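Local structure of transcription factor SPN1 (Saccharomyces cerevisiae, 3NFQ) at residues A[123-128]-A[144-149]; A[114-119]-A[148-153]; A[97-102]-A[136-141]; A[76-81]-A[104-109]. The protein takes part in regulating transcription by RNA polymerase II, may act in both TBP recruitment and post-recruitment steps of transcription, and interacts with the elongation factors SPT6 and SPT5. One frame throughout, in Å; residues are numbered along the deposited sequence.

Interaction 1: A[123-128]-A[144-149]; sequences RVVIFY and KLIAEW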
loop_
_atom_site.group_PDB
_atom_site.type_symbol
_atom_site.label_atom_id
_atom_site.label_comp_id
_atom_site.label_asym_id
_atom_site.label_seq_id
_atom_site.Cartn_x
_atom_site.Cartn_y
_atom_site.Cartn_z
ATOM N N ARG A 123 10.327 -3.769 -4.365
ATOM C CA ARG A 123 10.664 -3.083 -5.616
ATOM C C ARG A 123 9.888 -1.826 -5.849
ATOM O O ARG A 123 10.390 -0.921 -6.475
ATOM C CB ARG A 123 10.589 -3.964 -6.863
ATOM C CG ARG A 123 9.340 -4.722 -7.043
ATOM C CD ARG A 123 9.634 -6.076 -7.920
ATOM N NE ARG A 123 10.689 -5.871 -8.914
ATOM C CZ ARG A 123 10.515 -5.135 -10.008
ATOM N NH1 ARG A 123 9.324 -4.578 -10.198
ATOM N NH2 ARG A 123 11.512 -4.940 -10.892
ATOM N N VAL A 124 8.693 -1.752 -5.273
ATOM C CA VAL A 124 7.865 -0.518 -5.344
ATOM C C VAL A 124 8.451 0.608 -4.443
ATOM O O VAL A 124 8.599 1.753 -4.880
ATOM C CB VAL A 124 6.386 -0.827 -5.038
ATOM C CG1 VAL A 124 5.605 0.504 -4.994
ATOM C CG2 VAL A 124 5.755 -1.711 -6.214
ATOM N N VAL A 125 8.871 0.259 -3.233
ATOM C CA VAL A 125 9.479 1.257 -2.331
ATOM C C VAL A 125 10.806 1.754 -2.936
ATOM O O VAL A 125 11.120 2.966 -2.906
ATOM C CB VAL A 125 9.620 0.712 -0.865
ATOM C CG1 VAL A 125 10.389 1.710 0.055
ATOM C CG2 VAL A 125 8.241 0.455 -0.297
ATOM N N ILE A 126 11.570 0.853 -3.550
ATOM C CA ILE A 126 12.775 1.294 -4.255
ATOM C C ILE A 126 12.422 2.314 -5.359
ATOM O O ILE A 126 13.077 3.351 -5.499
ATOM C CB ILE A 126 13.584 0.079 -4.814
ATOM C CG1 ILE A 126 14.215 -0.695 -3.643
ATOM C CG2 ILE A 126 14.683 0.568 -5.820
ATOM C CD1 ILE A 126 14.753 -2.073 -3.954
ATOM N N PHE A 127 11.378 2.035 -6.145
ATOM C CA PHE A 127 10.938 2.938 -7.181
ATOM C C PHE A 127 10.632 4.348 -6.595
ATOM O O PHE A 127 10.951 5.394 -7.187
ATOM C CB PHE A 127 9.665 2.358 -7.866
ATOM C CG PHE A 127 8.983 3.333 -8.793
ATOM C CD1 PHE A 127 9.321 3.431 -10.145
ATOM C CD2 PHE A 127 8.014 4.193 -8.312
ATOM C CE1 PHE A 127 8.698 4.383 -10.997
ATOM C CE2 PHE A 127 7.397 5.111 -9.165
ATOM C CZ PHE A 127 7.717 5.215 -10.469
ATOM N N TYR A 128 10.054 4.374 -5.404
ATOM C CA TYR A 128 9.743 5.685 -4.762
ATOM C C TYR A 128 11.046 6.483 -4.436
ATOM O O TYR A 128 11.045 7.722 -4.437
ATOM C CB TYR A 128 8.929 5.461 -3.502
ATOM C CG TYR A 128 7.438 5.513 -3.821
ATOM C CD1 TYR A 128 6.817 4.423 -4.422
ATOM C CD2 TYR A 128 6.655 6.647 -3.532
ATOM C CE1 TYR A 128 5.424 4.442 -4.737
ATOM C CE2 TYR A 128 5.249 6.667 -3.832
ATOM C CZ TYR A 128 4.655 5.539 -4.447
ATOM O OH TYR A 128 3.318 5.477 -4.798
ATOM N N LYS A 144 14.846 5.546 3.802
ATOM C CA LYS A 144 15.039 5.134 5.202
ATOM C C LYS A 144 14.402 3.792 5.483
ATOM O O LYS A 144 14.983 2.940 6.160
ATOM C CB LYS A 144 14.418 6.161 6.157
ATOM C CG LYS A 144 14.478 5.692 7.615
ATOM C CD LYS A 144 13.411 6.449 8.418
ATOM C CE LYS A 144 12.832 5.628 9.576
ATOM N NZ LYS A 144 12.237 6.715 10.507
ATOM N N LEU A 145 13.185 3.592 4.970
ATOM C CA LEU A 145 12.467 2.357 5.292
ATOM C C LEU A 145 13.122 1.163 4.613
ATOM O O LEU A 145 13.250 0.108 5.220
ATOM C CB LEU A 145 11.030 2.438 4.833
ATOM C CG LEU A 145 10.221 3.368 5.753
ATOM C CD1 LEU A 145 8.817 3.493 5.137
ATOM C CD2 LEU A 145 10.141 2.787 7.128
ATOM N N ILE A 146 13.477 1.296 3.367
ATOM C CA ILE A 146 14.106 0.136 2.715
ATOM C C ILE A 146 15.430 -0.309 3.387
ATOM O O ILE A 146 15.723 -1.516 3.491
ATOM C CB ILE A 146 14.247 0.336 1.162
ATOM C CG1 ILE A 146 14.469 -1.003 0.451
ATOM C CG2 ILE A 146 15.279 1.300 0.779
ATOM C CD1 ILE A 146 13.122 -1.737 0.266
ATOM N N ALA A 147 16.249 0.663 3.771
ATOM C CA ALA A 147 17.494 0.396 4.519
ATOM C C ALA A 147 17.192 -0.302 5.816
ATOM O O ALA A 147 17.847 -1.278 6.191
ATOM C CB ALA A 147 18.253 1.723 4.762
ATOM N N GLU A 148 16.189 0.182 6.519
ATOM C CA GLU A 148 15.837 -0.368 7.785
ATOM C C GLU A 148 15.288 -1.791 7.653
ATOM O O GLU A 148 15.666 -2.698 8.415
ATOM C CB GLU A 148 14.807 0.556 8.426
ATOM C CG GLU A 148 14.333 0.132 9.746
ATOM C CD GLU A 148 13.343 1.115 10.338
ATOM O OE1 GLU A 148 13.617 2.330 10.345
ATOM O OE2 GLU A 148 12.288 0.675 10.830
ATOM N N TRP A 149 14.358 -1.981 6.713
ATOM C CA TRP A 149 13.652 -3.243 6.620
ATOM C C TRP A 149 14.639 -4.314 6.175
ATOM O O TRP A 149 14.482 -5.467 6.543
ATOM C CB TRP A 149 12.519 -3.148 5.608
ATOM C CG TRP A 149 11.387 -2.286 6.095
ATOM C CD1 TRP A 149 11.078 -1.997 7.377
ATOM C CD2 TRP A 149 10.388 -1.659 5.282
ATOM N NE1 TRP A 149 9.974 -1.160 7.428
ATOM C CE2 TRP A 149 9.528 -0.954 6.144
ATOM C CE3 TRP A 149 10.185 -1.570 3.914
ATOM C CZ2 TRP A 149 8.405 -0.222 5.668
ATOM C CZ3 TRP A 149 9.065 -0.852 3.428
ATOM C CH2 TRP A 149 8.213 -0.163 4.314
#
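In Val125 a chi1 of 174° sets CG1 opposite the backbone N and CG2 beside it, which splits the two methyls between Ile146 and Trp149. Val125 CG1 lies 4.2 Å from CB of Ile146, while CG2 comes to the edge of the Trp149 indole, close to the ring plane, where Val125 CG2 and Trp149 CZ3 are 4.0 Å apart. Ile146 also has its CG1 anti to the backbone N, at -162°, and this sends the ethyl arm across to Ile126. There the two side chains cross at about a right angle, with CG1 of Ile126 4.1 Å from CG1 of Ile146.

Helices 121-130 and 136-149 are the last two helices of the conserved central domain of SPN1, in its TFIIS N-terminal-like region, and here they run roughly antiparallel, their short segments inclined at 141° and 9.8 Å apart at closest approach. Contact across the pair is entirely apolar. Val125 and Trp149 are buried, whereas Ile126 sits at the solvent-exposed border and Ile146 is partly exposed. The carbonyl oxygen of Leu145, from its own helix, lies over one face of the Trp149 indole, toward its rim, and Leu116 of helix 113-119 packs against both Ile146 and Trp149.

Interaction 2: A[114-119]-A[148-153]; sequences EHLKES and EWTRPI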
loop_
_atom_site.group_PDB
_atom_site.type_symbol
_atom_site.label_atom_id
_atom_site.label_comp_id
_atom_site.label_asym_id
_atom_site.label_seq_id
_atom_site.Cartn_x
_atom_site.Cartn_y
_atom_site.Cartn_z
ATOM N N GLU A 114 11.658 -10.837 3.980
ATOM C CA GLU A 114 10.748 -11.859 3.448
ATOM C C GLU A 114 9.365 -11.308 3.068
ATOM O O GLU A 114 8.748 -11.759 2.087
ATOM C CB GLU A 114 10.593 -13.053 4.393
ATOM C CG GLU A 114 10.177 -12.716 5.805
ATOM C CD GLU A 114 11.369 -12.582 6.780
ATOM O OE1 GLU A 114 12.511 -12.209 6.333
ATOM O OE2 GLU A 114 11.136 -12.850 7.997
ATOM N N HIS A 115 8.874 -10.351 3.852
ATOM C CA HIS A 115 7.609 -9.696 3.514
ATOM C C HIS A 115 7.719 -8.851 2.272
ATOM O O HIS A 115 6.793 -8.840 1.476
ATOM C CB HIS A 115 7.117 -8.843 4.657
ATOM C CG HIS A 115 7.237 -9.499 5.994
ATOM N ND1 HIS A 115 6.458 -10.573 6.380
ATOM C CD2 HIS A 115 8.019 -9.201 7.056
ATOM C CE1 HIS A 115 6.769 -10.915 7.617
ATOM N NE2 HIS A 115 7.707 -10.093 8.052
ATOM N N LEU A 116 8.824 -8.125 2.114
ATOM C CA LEU A 116 9.042 -7.335 0.893
ATOM C C LEU A 116 9.030 -8.220 -0.365
ATOM O O LEU A 116 8.516 -7.828 -1.416
ATOM C CB LEU A 116 10.366 -6.571 0.972
ATOM C CG LEU A 116 10.427 -5.558 2.112
ATOM C CD1 LEU A 116 11.833 -4.990 2.282
ATOM C CD2 LEU A 116 9.435 -4.466 1.854
ATOM N N LYS A 117 9.643 -9.392 -0.255
ATOM C CA LYS A 117 9.741 -10.309 -1.383
ATOM C C LYS A 117 8.373 -10.846 -1.728
ATOM O O LYS A 117 7.969 -10.840 -2.880
ATOM C CB LYS A 117 10.659 -11.485 -1.050
ATOM C CG LYS A 117 12.130 -11.107 -0.948
ATOM C CD LYS A 117 12.712 -10.663 -2.278
ATOM C CE LYS A 117 14.239 -10.593 -2.202
ATOM N NZ LYS A 117 14.736 -9.760 -3.360
ATOM N N GLU A 118 7.633 -11.242 -0.716
ATOM C CA GLU A 118 6.395 -11.940 -0.912
ATOM C C GLU A 118 5.276 -10.981 -1.411
ATOM O O GLU A 118 4.378 -11.350 -2.183
ATOM C CB GLU A 118 6.077 -12.532 0.448
ATOM C CG GLU A 118 4.759 -13.198 0.604
ATOM C CD GLU A 118 4.516 -13.526 2.060
ATOM O OE1 GLU A 118 5.336 -13.052 2.905
ATOM O OE2 GLU A 118 3.512 -14.237 2.357
ATOM N N SER A 119 5.383 -9.725 -1.008
ATOM C CA SER A 119 4.375 -8.736 -1.348
ATOM C C SER A 119 4.710 -7.946 -2.591
ATOM O O SER A 119 3.843 -7.288 -3.155
ATOM C CB SER A 119 4.235 -7.796 -0.149
ATOM O OG SER A 119 5.423 -7.060 0.045
ATOM N N GLU A 148 16.189 0.182 6.519
ATOM C CA GLU A 148 15.837 -0.368 7.785
ATOM C C GLU A 148 15.288 -1.791 7.653
ATOM O O GLU A 148 15.666 -2.698 8.415
ATOM C CB GLU A 148 14.807 0.556 8.426
ATOM C CG GLU A 148 14.333 0.132 9.746
ATOM C CD GLU A 148 13.343 1.115 10.338
ATOM O OE1 GLU A 148 13.617 2.330 10.345
ATOM O OE2 GLU A 148 12.288 0.675 10.830
ATOM N N TRP A 149 14.358 -1.981 6.713
ATOM C CA TRP A 149 13.652 -3.243 6.620
ATOM C C TRP A 149 14.639 -4.314 6.175
ATOM O O TRP A 149 14.482 -5.467 6.543
ATOM C CB TRP A 149 12.519 -3.148 5.608
ATOM C CG TRP A 149 11.387 -2.286 6.095
ATOM C CD1 TRP A 149 11.078 -1.997 7.377
ATOM C CD2 TRP A 149 10.388 -1.659 5.282
ATOM N NE1 TRP A 149 9.974 -1.160 7.428
ATOM C CE2 TRP A 149 9.528 -0.954 6.144
ATOM C CE3 TRP A 149 10.185 -1.570 3.914
ATOM C CZ2 TRP A 149 8.405 -0.222 5.668
ATOM C CZ3 TRP A 149 9.065 -0.852 3.428
ATOM C CH2 TRP A 149 8.213 -0.163 4.314
ATOM N N THR A 150 15.641 -3.924 5.403
ATOM C CA THR A 150 16.631 -4.916 4.901
ATOM C C THR A 150 17.938 -4.945 5.750
ATOM O O THR A 150 18.973 -5.465 5.298
ATOM C CB THR A 150 17.007 -4.621 3.471
ATOM O OG1 THR A 150 17.671 -3.357 3.407
ATOM C CG2 THR A 150 15.731 -4.595 2.551
ATOM N N ARG A 151 17.887 -4.372 6.956
ATOM C CA ARG A 151 19.105 -4.225 7.787
ATOM C C ARG A 151 19.649 -5.581 8.252
ATOM O O ARG A 151 18.869 -6.475 8.554
ATOM C CB ARG A 151 18.820 -3.330 9.003
ATOM C CG ARG A 151 17.937 -3.984 10.068
ATOM C CD ARG A 151 17.503 -2.946 11.021
ATOM N NE ARG A 151 16.727 -3.416 12.169
ATOM C CZ ARG A 151 15.402 -3.628 12.154
ATOM N NH1 ARG A 151 14.711 -3.490 11.027
ATOM N NH2 ARG A 151 14.761 -3.975 13.258
ATOM N N PRO A 152 20.993 -5.747 8.249
ATOM C CA PRO A 152 21.689 -6.949 8.770
ATOM C C PRO A 152 21.135 -7.565 10.048
ATOM O O PRO A 152 21.141 -8.777 10.169
ATOM C CB PRO A 152 23.102 -6.460 8.987
ATOM C CG PRO A 152 23.301 -5.462 7.873
ATOM C CD PRO A 152 21.945 -4.791 7.650
ATOM N N ILE A 153 20.619 -6.783 10.985
ATOM C CA ILE A 153 19.963 -7.386 12.190
ATOM C C ILE A 153 21.019 -7.697 13.257
ATOM O O ILE A 153 20.967 -8.764 13.906
ATOM C CB ILE A 153 19.188 -8.741 11.898
ATOM C CG1 ILE A 153 18.213 -8.638 10.704
ATOM C CG2 ILE A 153 18.443 -9.219 13.148
ATOM C CD1 ILE A 153 18.302 -9.851 9.725
#
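Leu116, on the short helix 113-119, sets both of its methyls against the C-terminal end of helix 136-149, the last helix of this TFIIS N-terminal-type helical bundle. The tight part is the meeting with Trp149: CD2 of Leu116 comes within 3.6 Å of CE3 on the six-membered ring, approaching obliquely, and the two side chains cross at about a right angle. The other methyl, CD1, touches the base of the same side chain, 3.9 Å from Trp149 CB. Both residues are buried, and Val111 and Leu121 also pack on Leu116. Replacing Leu116 with an alanine would probably open a gap beside the indole and leave Trp149 less firmly held on this side.

The looser side begins at Thr150, which is exposed and is the first residue to leave helical geometry. Its CG2 lies 3.9 Å from Leu116 CD1, a single methyl-to-methyl touch. A chi1 of 64° puts CG2 beside the backbone N, where it meets the leucine, while OG1 turns back to bond the carbonyl oxygen of Ile146. Beyond it the chain is exposed, yet the turn is fastened: Glu148 O accepts from the backbone N of Arg151 and, on the opposite face of the carbonyl plane, from Arg151 NH1 at 2.9 Å, with an N-H...O angle of 167°.

Interaction 3: A[97-102]-A[136-141]; sequences EIQKSL and AQLARL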
loop_
_atom_site.group_PDB
_atom_site.type_symbol
_atom_site.label_atom_id
_atom_site.label_comp_id
_atom_site.label_asym_id
_atom_site.label_seq_id
_atom_site.Cartn_x
_atom_site.Cartn_y
_atom_site.Cartn_z
ATOM N N GLU A 97 -2.082 12.039 -0.901
ATOM C CA GLU A 97 -2.708 11.588 0.333
ATOM C C GLU A 97 -2.635 10.086 0.575
ATOM O O GLU A 97 -2.400 9.652 1.698
ATOM C CB GLU A 97 -4.192 12.005 0.327
ATOM C CG GLU A 97 -4.329 13.538 0.466
ATOM C CD GLU A 97 -3.945 14.351 -0.790
ATOM O OE1 GLU A 97 -4.082 13.852 -1.939
ATOM O OE2 GLU A 97 -3.546 15.523 -0.604
ATOM N N ILE A 98 -2.779 9.299 -0.497
ATOM C CA ILE A 98 -2.609 7.845 -0.393
ATOM C C ILE A 98 -1.126 7.478 -0.116
ATOM O O ILE A 98 -0.824 6.623 0.728
ATOM C CB ILE A 98 -3.146 7.139 -1.646
ATOM C CG1 ILE A 98 -4.661 6.990 -1.562
ATOM C CG2 ILE A 98 -2.435 5.665 -1.816
ATOM C CD1 ILE A 98 -5.288 6.799 -2.888
ATOM N N GLN A 99 -0.200 8.137 -0.811
ATOM C CA GLN A 99 1.219 7.843 -0.593
ATOM C C GLN A 99 1.603 8.148 0.842
ATOM O O GLN A 99 2.173 7.322 1.518
ATOM C CB GLN A 99 2.104 8.669 -1.508
ATOM C CG GLN A 99 1.902 8.462 -3.034
ATOM C CD GLN A 99 2.788 9.385 -3.848
ATOM O OE1 GLN A 99 3.946 9.593 -3.506
ATOM N NE2 GLN A 99 2.264 9.926 -4.941
ATOM N N LYS A 100 1.262 9.341 1.302
ATOM C CA LYS A 100 1.681 9.764 2.623
ATOM C C LYS A 100 1.018 8.934 3.729
ATOM O O LYS A 100 1.667 8.536 4.712
ATOM C CB LYS A 100 1.335 11.235 2.803
ATOM C CG LYS A 100 1.992 11.735 4.041
ATOM C CD LYS A 100 1.486 13.125 4.399
ATOM C CE LYS A 100 2.374 13.655 5.522
ATOM N NZ LYS A 100 2.138 15.114 5.645
ATOM N N SER A 101 -0.269 8.640 3.562
ATOM C CA SER A 101 -0.953 7.824 4.568
ATOM C C SER A 101 -0.396 6.432 4.643
ATOM O O SER A 101 -0.211 5.873 5.732
ATOM C CB SER A 101 -2.447 7.705 4.285
ATOM O OG SER A 101 -3.018 9.002 4.390
ATOM N N LEU A 102 -0.189 5.816 3.485
ATOM C CA LEU A 102 0.388 4.457 3.520
ATOM C C LEU A 102 1.818 4.393 4.029
ATOM O O LEU A 102 2.186 3.488 4.814
ATOM C CB LEU A 102 0.257 3.775 2.154
ATOM C CG LEU A 102 -1.177 3.485 1.688
ATOM C CD1 LEU A 102 -1.130 2.797 0.292
ATOM C CD2 LEU A 102 -1.884 2.603 2.652
ATOM N N ALA A 136 10.025 14.953 -2.173
ATOM C CA ALA A 136 11.253 14.574 -1.479
ATOM C C ALA A 136 11.018 13.974 -0.151
ATOM O O ALA A 136 11.713 13.028 0.231
ATOM C CB ALA A 136 12.234 15.775 -1.364
ATOM N N GLN A 137 10.045 14.483 0.622
ATOM C CA GLN A 137 9.914 13.934 1.951
ATOM C C GLN A 137 9.536 12.434 1.903
ATOM O O GLN A 137 9.968 11.667 2.742
ATOM C CB GLN A 137 8.891 14.705 2.820
ATOM C CG GLN A 137 7.506 14.309 2.420
ATOM C CD GLN A 137 6.387 15.228 2.907
ATOM O OE1 GLN A 137 5.660 14.894 3.864
ATOM N NE2 GLN A 137 6.203 16.369 2.199
ATOM N N LEU A 138 8.762 12.022 0.894
ATOM C CA LEU A 138 8.361 10.635 0.790
ATOM C C LEU A 138 9.468 9.782 0.179
ATOM O O LEU A 138 9.626 8.656 0.593
ATOM C CB LEU A 138 7.054 10.487 -0.029
ATOM C CG LEU A 138 5.857 11.176 0.662
ATOM C CD1 LEU A 138 4.636 10.991 -0.227
ATOM C CD2 LEU A 138 5.622 10.482 1.981
ATOM N N ALA A 139 10.251 10.333 -0.749
ATOM C CA ALA A 139 11.354 9.598 -1.370
ATOM C C ALA A 139 12.406 9.248 -0.309
ATOM O O ALA A 139 12.917 8.120 -0.252
ATOM C CB ALA A 139 11.974 10.417 -2.542
ATOM N N ARG A 140 12.660 10.204 0.595
ATOM C CA ARG A 140 13.644 9.983 1.662
ATOM C C ARG A 140 13.127 9.037 2.716
ATOM O O ARG A 140 13.856 8.255 3.285
ATOM C CB ARG A 140 14.027 11.339 2.271
ATOM C CG ARG A 140 14.791 12.227 1.305
ATOM C CD ARG A 140 16.099 11.561 0.726
ATOM N NE ARG A 140 15.989 11.795 -0.684
ATOM C CZ ARG A 140 15.738 10.884 -1.633
ATOM N NH1 ARG A 140 15.713 9.558 -1.418
ATOM N NH2 ARG A 140 15.561 11.333 -2.849
ATOM N N LEU A 141 11.843 9.128 3.025
ATOM C CA LEU A 141 11.241 8.183 3.943
ATOM C C LEU A 141 11.320 6.771 3.326
ATOM O O LEU A 141 11.674 5.812 4.025
ATOM C CB LEU A 141 9.796 8.601 4.355
ATOM C CG LEU A 141 9.006 7.503 5.104
ATOM C CD1 LEU A 141 9.654 7.042 6.397
ATOM C CD2 LEU A 141 7.554 8.041 5.339
#
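Apolar contact centres on Leu138, whose side chain reaches from helix 136-149 toward helix 96-107. Its CD1 lies 3.7 Å from CB of Gln99, and its CD2 is 4.1 Å from CA of Lys100, which places the leucine against the start of one side chain and the backbone of the next residue. Phe96, one turn back from Lys100, packs on Leu138 as well.

The two helices belong to the TFIIS N-terminal-type bundle and run in broadly the same direction, their short segments inclined at 36° and 10.8 Å apart at closest approach.

The polar groups meet by van der Waals contact, and no hydrogen bond joins the segments. The amide oxygen OE1 of Gln99 rests 3.6 Å from Leu138 CD1, while NE2 of the same amide is bonded to the carbonyl oxygen of Pro94. With CG beside the backbone N (chi1 -61°) and the chain extended beyond it, Gln99 brings its amide oxygen to the leucine methyl, the two side chains crossing at a slant. At the exposed border the extended Lys100 crosses Gln137 at about a right angle; OE1 of Gln137 is 3.9 Å from CE of Lys100 and 4.0 Å from its NZ, too far for the ammonium to be counted as bonded.

Interaction 4: A[76-81]-A[104-109]; sequences NLLQSV and AALNDL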
loop_
_atom_site.group_PDB
_atom_site.type_symbol
_atom_site.label_atom_id
_atom_site.label_comp_id
_atom_site.label_asym_id
_atom_site.label_seq_id
_atom_site.Cartn_x
_atom_site.Cartn_y
_atom_site.Cartn_z
ATOM N N ASN A 76 0.042 -11.454 4.226
ATOM C CA ASN A 76 0.485 -10.749 3.034
ATOM C C ASN A 76 -0.434 -9.584 2.673
ATOM O O ASN A 76 -0.653 -9.294 1.496
ATOM C CB ASN A 76 0.594 -11.741 1.849
ATOM C CG ASN A 76 1.523 -11.260 0.733
ATOM O OD1 ASN A 76 1.481 -11.790 -0.390
ATOM N ND2 ASN A 76 2.379 -10.296 1.031
ATOM N N LEU A 77 -0.981 -8.897 3.673
ATOM C CA LEU A 77 -1.696 -7.681 3.395
ATOM C C LEU A 77 -0.809 -6.635 2.685
ATOM O O LEU A 77 -1.288 -5.803 1.917
ATOM C CB LEU A 77 -2.258 -7.113 4.685
ATOM C CG LEU A 77 -3.197 -5.900 4.570
ATOM C CD1 LEU A 77 -4.469 -6.194 3.783
ATOM C CD2 LEU A 77 -3.567 -5.344 5.975
ATOM N N LEU A 78 0.490 -6.679 2.917
ATOM C CA LEU A 78 1.389 -5.725 2.216
ATOM C C LEU A 78 1.325 -5.834 0.697
ATOM O O LEU A 78 1.654 -4.924 -0.027
ATOM C CB LEU A 78 2.801 -5.882 2.748
ATOM C CG LEU A 78 3.069 -5.461 4.183
ATOM C CD1 LEU A 78 4.600 -5.568 4.530
ATOM C CD2 LEU A 78 2.546 -4.049 4.349
ATOM N N GLN A 79 0.847 -6.964 0.201
ATOM C CA GLN A 79 0.644 -7.087 -1.245
ATOM C C GLN A 79 -0.364 -6.081 -1.743
ATOM O O GLN A 79 -0.210 -5.480 -2.790
ATOM C CB GLN A 79 0.129 -8.489 -1.600
ATOM C CG GLN A 79 0.362 -8.753 -3.110
ATOM C CD GLN A 79 -0.140 -10.124 -3.494
ATOM O OE1 GLN A 79 0.587 -10.921 -4.104
ATOM N NE2 GLN A 79 -1.360 -10.420 -3.091
ATOM N N SER A 80 -1.472 -5.990 -1.038
ATOM C CA SER A 80 -2.493 -5.002 -1.381
ATOM C C SER A 80 -2.017 -3.559 -1.178
ATOM O O SER A 80 -2.397 -2.706 -1.945
ATOM C CB SER A 80 -3.738 -5.219 -0.543
ATOM O OG SER A 80 -4.368 -6.462 -0.866
ATOM N N VAL A 81 -1.226 -3.309 -0.136
ATOM C CA VAL A 81 -0.595 -1.975 0.059
ATOM C C VAL A 81 0.290 -1.656 -1.100
ATOM O O VAL A 81 0.255 -0.565 -1.667
ATOM C CB VAL A 81 0.207 -1.912 1.385
ATOM C CG1 VAL A 81 1.006 -0.562 1.511
ATOM C CG2 VAL A 81 -0.741 -2.144 2.552
ATOM N N ALA A 104 3.203 6.477 6.100
ATOM C CA ALA A 104 3.233 6.710 7.534
ATOM C C ALA A 104 2.833 5.459 8.308
ATOM O O ALA A 104 3.410 5.129 9.361
ATOM C CB ALA A 104 2.293 7.929 7.915
ATOM N N ALA A 105 1.836 4.737 7.798
ATOM C CA ALA A 105 1.438 3.475 8.400
ATOM C C ALA A 105 2.518 2.416 8.301
ATOM O O ALA A 105 2.709 1.680 9.256
ATOM C CB ALA A 105 0.103 2.978 7.766
ATOM N N LEU A 106 3.262 2.337 7.196
ATOM C CA LEU A 106 4.330 1.348 7.041
ATOM C C LEU A 106 5.529 1.664 7.961
ATOM O O LEU A 106 6.307 0.769 8.318
ATOM C CB LEU A 106 4.872 1.324 5.629
ATOM C CG LEU A 106 3.970 0.759 4.505
ATOM C CD1 LEU A 106 4.485 1.185 3.170
ATOM C CD2 LEU A 106 3.913 -0.786 4.634
ATOM N N ASN A 107 5.647 2.928 8.358
ATOM C CA ASN A 107 6.784 3.361 9.167
ATOM C C ASN A 107 6.792 2.681 10.532
ATOM O O ASN A 107 7.845 2.504 11.145
ATOM C CB ASN A 107 6.763 4.879 9.303
ATOM C CG ASN A 107 7.940 5.384 10.073
ATOM O OD1 ASN A 107 7.798 5.839 11.187
ATOM N ND2 ASN A 107 9.106 5.163 9.551
ATOM N N ASP A 108 5.618 2.249 10.967
ATOM C CA ASP A 108 5.401 1.625 12.261
ATOM C C ASP A 108 5.335 0.069 12.261
ATOM O O ASP A 108 5.240 -0.539 13.327
ATOM C CB ASP A 108 4.069 2.140 12.830
ATOM C CG ASP A 108 4.082 3.640 13.135
ATOM O OD1 ASP A 108 5.067 4.132 13.728
ATOM O OD2 ASP A 108 3.088 4.313 12.772
ATOM N N LEU A 109 5.370 -0.566 11.090
ATOM C CA LEU A 109 5.213 -2.002 10.965
ATOM C C LEU A 109 6.554 -2.689 10.953
ATOM O O LEU A 109 7.464 -2.199 10.300
ATOM C CB LEU A 109 4.553 -2.327 9.618
ATOM C CG LEU A 109 3.137 -2.822 9.483
ATOM C CD1 LEU A 109 2.957 -3.288 8.028
ATOM C CD2 LEU A 109 2.790 -3.988 10.447
#
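The backbones of Leu78 and Leu106 stay well apart: their CA atoms, the closest pair across the two segments, are 9.1 Å from each other, and side chains bridge the whole distance. Leu78 lies on helix 77-85, while the facing segment 104-109 comes from helix 96-107 and passes into the extended backbone of Leu109 (phi/psi -94/136°). This is the interior of the helical bundle of the TFIIS N-terminal family, and all four touching residues are buried.

Leu78 meets both leucines of the other segment with one methyl, CD2. With CG beside the backbone N (chi1 -68°), its CD2 meets CD2 of Leu106 at 3.5 Å, a close methyl-methyl contact in which the side chains cross at a slant. The same CD2 meets Leu109 tip to tip, 3.8 Å from its CD1. Around this trio, His115 of helix 113-119 packs on Leu78, Trp149 of helix 136-149 on Leu106, and Ile72 on Leu109. One turn along from Leu78, Val81 takes the other branch of Leu106: its CG1 lies 4.2 Å from Leu106 CD1.

From the N terminus, interaction 4 closes first, joining helix 77-85 to the end of helix 96-107 across 22 intervening residues. Interaction 3 opens within that span, at 97-102, and closes at 136-141, so the two cross, sharing helix 96-107. Interactions 1 and 2 open after interaction 4 has closed, and both cross interaction 3. Interaction 1 starts later than interaction 2, and both close on the same stretch, sharing Glu148 and Trp149. Helix 136-149 thus receives helices 96-107, 121-130 and 113-119 along its length, and Trp149 links it to interaction 4, where its CZ2 lies 3.5 Å from Leu106 O.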